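Local structure of glutathione S-transferase, N-terminal domain protein (Pseudomonas putida, 4NAX) at residues Arg171-Ala175 and Glu176-Ile180; Val210-Val213 and Leu214-Leu218. The protein binds oxidized glutathione disulfide and is probably a transferase of the glutathione S-transferase superfamily. All coordinates share one frame; numbering follows the deposited sequence.

Contact 1: Arg171-Ala175 and Glu176-Ile180; sequences RQWMA and EEYSI
Trp173 and Tyr178 meet in the loop that leads to the N-cap of helix 180-193, in the all-helical C-terminal domain of the glutathione S-transferase fold. Their side chains form the tight part of this turn. Tyr178 turns a ring edge toward one face of the indole, an edge-to-face pair with the planes 51° apart. CD1 of Tyr178 lies over the middle of that face, 3.7 Å from CD2 of Trp173. CB of Tyr178 adds a CH-pi contact, 3.7 Å from the centroid of the five-membered ring of Trp173. With CG trans to the backbone N (chi1 178°), the Tyr178 ring is laid across the indole. Its hydroxyl is bonded to Glu40, a residue of the N-terminal domain, and Arg220 makes a cation-pi contact with its ring.

The other side is looser. Glu176 and Glu177 are exposed, and their side chains start off away from Arg171-Ala175, though CB of Glu176 still touches it. Arg171 and Glu176 carry opposite charges, but NH2 and OE2 stay 5.5 Å apart. NE of Arg171 bends back to its own segment and donates to O of Trp173 at 2.9 Å.

Ser179 caps the helix by accepting from N of Ala181. A water bridges the turn: it accepts from N of Ala175 and OG of Ser179, and donates to O of Glu177 at 2.7 Å.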
loop_
_atom_site.group_PDB
_atom_site.type_symbol
_atom_site.label_atom_id
_atom_site.label_comp_id
_atom_site.label_asym_id
_atom_site.label_seq_id
_atom_site.Cartn_x
_atom_site.Cartn_y
_atom_site.Cartn_z
ATOM N N ARG A 171 23.518 -0.195 -6.492
ATOM C CA ARG A 171 22.754 1.024 -6.179
ATOM C C ARG A 171 22.923 1.412 -4.722
ATOM O O ARG A 171 23.143 0.555 -3.869
ATOM C CB ARG A 171 21.243 0.784 -6.303
ATOM C CG ARG A 171 20.714 0.272 -7.602
ATOM C CD ARG A 171 19.220 0.372 -7.513
ATOM N NE ARG A 171 18.854 1.771 -7.589
ATOM C CZ ARG A 171 18.330 2.337 -8.669
ATOM N NH1 ARG A 171 18.105 1.611 -9.763
ATOM N NH2 ARG A 171 18.047 3.633 -8.665
ATOM N N GLN A 172 22.720 2.692 -4.437
ATOM C CA GLN A 172 22.665 3.150 -3.057
ATOM C C GLN A 172 21.272 3.033 -2.449
ATOM O O GLN A 172 21.144 2.710 -1.273
ATOM C CB GLN A 172 23.142 4.605 -2.956
ATOM C CG GLN A 172 24.561 4.824 -3.444
ATOM C CD GLN A 172 25.562 3.870 -2.815
ATOM O OE1 GLN A 172 26.321 3.189 -3.512
ATOM N NE2 GLN A 172 25.579 3.828 -1.500
ATOM N N TRP A 173 20.238 3.308 -3.247
ATOM C CA TRP A 173 18.871 3.430 -2.754
ATOM C C TRP A 173 17.881 2.834 -3.747
ATOM O O TRP A 173 18.249 2.404 -4.848
ATOM C CB TRP A 173 18.519 4.894 -2.449
ATOM C CG TRP A 173 19.396 5.563 -1.445
ATOM C CD1 TRP A 173 20.258 6.598 -1.678
ATOM C CD2 TRP A 173 19.458 5.301 -0.036
ATOM N NE1 TRP A 173 20.881 6.962 -0.513
ATOM C CE2 TRP A 173 20.407 6.192 0.511
ATOM C CE3 TRP A 173 18.838 4.375 0.808
ATOM C CZ2 TRP A 173 20.734 6.202 1.868
ATOM C CZ3 TRP A 173 19.161 4.387 2.173
ATOM C CH2 TRP A 173 20.098 5.300 2.683
ATOM N N MET A 174 16.617 2.767 -3.359
ATOM C CA MET A 174 15.608 2.184 -4.246
ATOM C C MET A 174 15.466 2.933 -5.569
ATOM O O MET A 174 15.352 2.317 -6.646
ATOM C CB MET A 174 14.254 2.116 -3.541
ATOM C CG MET A 174 14.218 1.164 -2.350
ATOM S SD MET A 174 14.662 -0.551 -2.696
ATOM C CE MET A 174 13.305 -1.051 -3.752
ATOM N N ALA A 175 15.438 4.258 -5.489
ATOM C CA ALA A 175 15.412 5.117 -6.661
ATOM C C ALA A 175 16.758 5.839 -6.760
ATOM O O ALA A 175 17.672 5.562 -5.986
ATOM C CB ALA A 175 14.254 6.092 -6.582
ATOM N N GLU A 176 16.906 6.731 -7.737
ATOM C CA GLU A 176 18.205 7.370 -7.976
ATOM C C GLU A 176 18.680 8.243 -6.829
ATOM O O GLU A 176 19.891 8.394 -6.628
ATOM C CB GLU A 176 18.197 8.143 -9.302
ATOM C CG GLU A 176 18.142 7.186 -10.499
ATOM C CD GLU A 176 17.962 7.840 -11.857
ATOM O OE1 GLU A 176 17.668 9.049 -11.920
ATOM O OE2 GLU A 176 18.096 7.124 -12.878
ATOM N N GLU A 177 17.732 8.802 -6.084
ATOM C CA GLU A 177 18.031 9.516 -4.848
ATOM C C GLU A 177 17.292 8.867 -3.686
ATOM O O GLU A 177 16.210 8.285 -3.864
ATOM C CB GLU A 177 17.611 10.989 -4.938
ATOM C CG GLU A 177 18.429 11.833 -5.904
ATOM C CD GLU A 177 18.016 11.636 -7.351
ATOM O OE1 GLU A 177 18.910 11.412 -8.190
ATOM O OE2 GLU A 177 16.803 11.689 -7.648
ATOM N N TYR A 178 17.874 8.973 -2.493
ATOM C CA TYR A 178 17.200 8.608 -1.255
ATOM C C TYR A 178 15.789 9.179 -1.272
ATOM O O TYR A 178 15.573 10.331 -1.652
ATOM C CB TYR A 178 17.988 9.161 -0.072
ATOM C CG TYR A 178 17.400 8.909 1.309
ATOM C CD1 TYR A 178 17.216 7.626 1.786
ATOM C CD2 TYR A 178 17.082 9.971 2.148
ATOM C CE1 TYR A 178 16.739 7.394 3.067
ATOM C CE2 TYR A 178 16.604 9.761 3.421
ATOM C CZ TYR A 178 16.425 8.467 3.888
ATOM O OH TYR A 178 15.971 8.231 5.173
ATOM N N SER A 179 14.810 8.370 -0.885
ATOM C CA SER A 179 13.417 8.768 -1.068
ATOM C C SER A 179 12.507 8.149 -0.032
ATOM O O SER A 179 12.909 7.305 0.788
ATOM C CB SER A 179 12.930 8.308 -2.445
ATOM O OG SER A 179 12.657 6.902 -2.460
ATOM N N ILE A 180 11.239 8.556 -0.111
ATOM C CA ILE A 180 10.197 7.946 0.699
ATOM C C ILE A 180 10.086 6.430 0.524
ATOM O O ILE A 180 9.573 5.757 1.431
ATOM C CB ILE A 180 8.819 8.618 0.484
ATOM C CG1 ILE A 180 8.338 8.549 -0.968
ATOM C CG2 ILE A 180 8.860 10.039 1.022
ATOM C CD1 ILE A 180 6.948 9.139 -1.165
HETATM O O HOH W 1 15.044 5.918 -3.250
#

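Contact 2: Val210-Val213 and Leu214-Leu218; sequences VQRV and LANFL
Val210-Val213 and Leu214-Leu218 are successive turns of helix 208-219, joined by four i to i+4 backbone hydrogen bonds. Leu214 N donates to Val210 O at 2.8 Å, and Phe217 N to Val213 O at 2.9 Å. Ala215 N and Asn216 N bond in the same way to the carbonyls of Gln211 and Arg212.

The side chains of Arg212 and Asn216 lie one turn apart on the same side of the helix. CG of Arg212 comes only to 4.2 Å from OD1 of Asn216. Their guanidinium and amide planes are 64° apart, and a water joins them. It accepts from NH1 of Arg212 at 2.9 Å, in the guanidinium plane, and donates to OD1 of Asn216 at 3.0 Å. The Asn216 side chain folds back over the preceding turn, its CG beside its own backbone N (chi1 -65°) and 3.2 Å from O of Arg212. An alanine here would remove the amide oxygen, and the bridging water would probably be held less firmly, with NH1 of Arg212 losing this link to the next turn. Arg212 also has a salt bridge to Glu209, and CG2 of Val213 lies above one face of its guanidinium, toward the rim.

Val210, Val213, Leu214 and Phe217 are buried. Val210 packs on Leu164 and Val189, Val213 on Phe186 and Phe217 on Pro187. This division of polar and apolar sides is that of an amphipathic alpha-helix, here packed against helices 148-168 and 180-193 in the glutathione S-transferase C-terminal domain.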
loop_
_atom_site.group_PDB
_atom_site.type_symbol
_atom_site.label_atom_id
_atom_site.label_comp_id
_atom_site.label_asym_id
_atom_site.label_seq_id
_atom_site.Cartn_x
_atom_site.Cartn_y
_atom_site.Cartn_z
ATOM N N VAL A 210 20.715 -5.824 0.667
ATOM C CA VAL A 210 19.768 -5.333 1.664
ATOM C C VAL A 210 20.498 -4.982 2.966
ATOM O O VAL A 210 20.234 -3.949 3.573
ATOM C CB VAL A 210 18.662 -6.356 1.942
ATOM C CG1 VAL A 210 17.703 -5.833 2.996
ATOM C CG2 VAL A 210 17.886 -6.679 0.668
ATOM N N GLN A 211 21.441 -5.835 3.388
ATOM C CA GLN A 211 22.222 -5.561 4.596
ATOM C C GLN A 211 22.998 -4.254 4.475
ATOM O O GLN A 211 23.021 -3.444 5.399
ATOM C CB GLN A 211 23.222 -6.681 4.860
ATOM C CG GLN A 211 22.613 -7.982 5.338
ATOM C CD GLN A 211 23.634 -9.100 5.376
ATOM O OE1 GLN A 211 23.347 -10.230 4.987
ATOM N NE2 GLN A 211 24.844 -8.778 5.820
ATOM N N ARG A 212 23.645 -4.062 3.329
ATOM C CA ARG A 212 24.431 -2.864 3.088
ATOM C C ARG A 212 23.581 -1.601 3.166
ATOM O O ARG A 212 23.953 -0.625 3.825
ATOM C CB ARG A 212 25.119 -2.953 1.730
ATOM C CG ARG A 212 25.772 -1.669 1.250
ATOM C CD ARG A 212 26.503 -1.889 -0.069
ATOM N NE ARG A 212 25.571 -2.330 -1.114
ATOM C CZ ARG A 212 24.776 -1.522 -1.811
ATOM N NH1 ARG A 212 24.797 -0.211 -1.621
ATOM N NH2 ARG A 212 23.936 -2.028 -2.698
ATOM N N VAL A 213 22.449 -1.607 2.474
ATOM C CA VAL A 213 21.607 -0.412 2.416
ATOM C C VAL A 213 20.901 -0.172 3.769
ATOM O O VAL A 213 20.791 0.974 4.219
ATOM C CB VAL A 213 20.644 -0.476 1.222
ATOM C CG1 VAL A 213 19.738 0.742 1.207
ATOM C CG2 VAL A 213 21.452 -0.541 -0.068
ATOM N N LEU A 214 20.477 -1.245 4.435
ATOM C CA LEU A 214 19.924 -1.114 5.777
ATOM C C LEU A 214 20.918 -0.450 6.724
ATOM O O LEU A 214 20.574 0.465 7.479
ATOM C CB LEU A 214 19.503 -2.465 6.332
ATOM C CG LEU A 214 19.011 -2.447 7.781
ATOM C CD1 LEU A 214 17.734 -1.619 7.912
ATOM C CD2 LEU A 214 18.773 -3.870 8.280
ATOM N N ALA A 215 22.165 -0.910 6.696
ATOM C CA ALA A 215 23.188 -0.290 7.552
ATOM C C ALA A 215 23.354 1.201 7.225
ATOM O O ALA A 215 23.437 2.037 8.127
ATOM C CB ALA A 215 24.516 -1.019 7.442
ATOM N N ASN A 216 23.378 1.544 5.940
ATOM C CA ASN A 216 23.510 2.939 5.554
ATOM C C ASN A 216 22.309 3.775 6.076
ATOM O O ASN A 216 22.458 4.896 6.562
ATOM C CB ASN A 216 23.552 3.103 4.030
ATOM C CG ASN A 216 24.767 2.487 3.368
ATOM O OD1 ASN A 216 24.761 2.309 2.128
ATOM N ND2 ASN A 216 25.807 2.187 4.128
ATOM N N PHE A 217 21.112 3.219 5.952
ATOM C CA PHE A 217 19.888 3.856 6.409
ATOM C C PHE A 217 19.967 4.146 7.914
ATOM O O PHE A 217 19.692 5.267 8.368
ATOM C CB PHE A 217 18.721 2.921 6.116
ATOM C CG PHE A 217 17.365 3.467 6.507
ATOM C CD1 PHE A 217 16.729 4.420 5.728
ATOM C CD2 PHE A 217 16.715 3.000 7.628
ATOM C CE1 PHE A 217 15.469 4.887 6.064
ATOM C CE2 PHE A 217 15.454 3.443 7.966
ATOM C CZ PHE A 217 14.815 4.385 7.175
ATOM N N LEU A 218 20.394 3.146 8.679
ATOM C CA LEU A 218 20.404 3.262 10.130
ATOM C C LEU A 218 21.479 4.227 10.642
ATOM O O LEU A 218 21.394 4.705 11.762
ATOM C CB LEU A 218 20.527 1.880 10.787
ATOM C CG LEU A 218 19.340 0.945 10.562
ATOM C CD1 LEU A 218 19.646 -0.450 11.078
ATOM C CD2 LEU A 218 18.069 1.484 11.184
HETATM O O HOH W 2 26.566 1.615 -0.158
#

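Contact 1 comes first along the chain, in the loop between helices 148-168 and 180-193. Contact 2 follows on helix 208-219. Their centres are 12 Å apart, and both belong to the C-terminal domain. The two touch directly. NH1 of Arg212 probably donates to O of Arg171 at 2.9 Å. CG1 of Val213 packs against CE3 of Trp173 at 3.8 Å, and CE1 of Phe217 against OH of Tyr178 at 3.5 Å. Contact 1 packs between helices 109-137 and 208-219, and helix 208-219 packs in turn on helices 148-168 and 180-193. Residues distant in sequence thus meet in one domain, and Tyr178 OH also ties contact 1 to Glu40 of the N-terminal domain.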